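Local coordinates for protein RmpA (PDB 3BJV) that probably serves as the phosphate-carrying IIA component of a phosphotransferase system that takes up and phosphorylates ascorbate, at residues A[114-117]-A[118-122]. Sequence-based numbering, arbitrary orientation.
Sequences VAIP and QIIAL
Two successive turns of helix 108-123, which packs on the mixed sheet of this alpha/beta sandwich, meet here around a proline kink, and Ile-116 touches Ile-120 one turn on. Alpha-helical i to i+4 bonding is established by three backbone bonds, from Ile-119 N to Ala-115 O, from Ile-120 N to Ile-116 O and from Ala-121 N to Pro-117 O. The bond from Ile-120 N to Ile-116 O, 2.9 Å long with an N-H...O angle of 164°, is close to straight. The helix is kinked where Pro-117 N, lacking a hydrogen, makes no bond to the turn before, although the carbonyl of Pro-117 still accepts from Ala-121 N at 3.1 Å. Gln-118 N adds only a weak bond to Ala-115 O, at 3.3 Å, so this oxygen receives two donors.

The side chains divide by helix face. Ala-115 and Ile-119 both rest on Leu-103 and Phe-80 of the sheet, while Ile-116 and Ile-120 pack against their own counterparts in the second subunit, placing this face at the dimer interface. On the sheet side, Ile-119 CD1 comes within 3.4 Å of Ala-115 O. At the interface, the chi1 of Ile-120 (72°) sets CG1 between the backbone N and the carbonyl carbon, turning it back over the preceding turn near Ile-116 O, which brings Ile-120 CD1 to 3.7 Å from Ile-116 CG2.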
# COMPACT_ATOMS: atom_id res chain seq x y z
N VAL A 114 -7.26 3.11 -3.09
CA VAL A 114 -7.87 4.37 -2.62
C VAL A 114 -7.30 4.89 -1.26
O VAL A 114 -6.95 6.09 -1.16
CB VAL A 114 -9.44 4.25 -2.53
CG1 VAL A 114 -10.02 5.60 -2.08
CG2 VAL A 114 -10.09 3.86 -3.88
N ALA A 115 -7.19 4.02 -0.27
CA ALA A 115 -6.74 4.37 1.09
C ALA A 115 -5.24 4.64 1.27
O ALA A 115 -4.87 5.69 1.83
CB ALA A 115 -7.13 3.25 2.04
N ILE A 116 -4.40 3.71 0.81
CA ILE A 116 -2.94 3.79 0.91
C ILE A 116 -2.29 4.94 0.16
O ILE A 116 -1.48 5.62 0.74
CB ILE A 116 -2.24 2.42 0.53
CG1 ILE A 116 -2.22 1.47 1.73
CG2 ILE A 116 -0.83 2.60 -0.13
CD1 ILE A 116 -2.24 0.07 1.24
N PRO A 117 -2.65 5.19 -1.12
CA PRO A 117 -2.16 6.40 -1.74
C PRO A 117 -2.44 7.71 -0.94
O PRO A 117 -1.61 8.62 -0.95
CB PRO A 117 -2.96 6.44 -3.04
CG PRO A 117 -3.48 5.12 -3.28
CD PRO A 117 -3.58 4.44 -2.01
N GLN A 118 -3.58 7.82 -0.26
CA GLN A 118 -3.91 9.06 0.46
C GLN A 118 -3.13 9.16 1.73
O GLN A 118 -2.74 10.25 2.15
CB GLN A 118 -5.39 9.10 0.81
CG GLN A 118 -6.29 9.50 -0.36
CD GLN A 118 -7.74 9.46 0.03
OE1 GLN A 118 -8.43 8.41 -0.07
NE2 GLN A 118 -8.23 10.59 0.48
N ILE A 119 -2.90 8.01 2.36
CA ILE A 119 -2.12 7.94 3.58
C ILE A 119 -0.65 8.30 3.29
O ILE A 119 -0.04 9.09 4.03
CB ILE A 119 -2.29 6.58 4.26
CG1 ILE A 119 -3.71 6.53 4.86
CG2 ILE A 119 -1.17 6.32 5.31
CD1 ILE A 119 -4.25 5.10 5.14
N ILE A 120 -0.11 7.75 2.19
CA ILE A 120 1.27 8.02 1.88
C ILE A 120 1.54 9.48 1.44
O ILE A 120 2.53 10.08 1.87
CB ILE A 120 2.04 6.87 1.07
CG1 ILE A 120 1.63 6.74 -0.36
CG2 ILE A 120 1.91 5.45 1.75
CD1 ILE A 120 1.70 5.17 -0.74
N ALA A 121 0.59 10.06 0.69
CA ALA A 121 0.60 11.53 0.40
C ALA A 121 0.74 12.41 1.66
O ALA A 121 1.56 13.31 1.69
CB ALA A 121 -0.67 11.93 -0.38
N LEU A 122 -0.08 12.14 2.67
CA LEU A 122 -0.01 12.87 3.96
C LEU A 122 1.38 12.79 4.60
O LEU A 122 2.01 13.83 4.91
CB LEU A 122 -1.10 12.35 4.90
CG LEU A 122 -1.19 12.98 6.28
CD1 LEU A 122 -1.46 14.51 6.15
CD2 LEU A 122 -2.35 12.29 7.09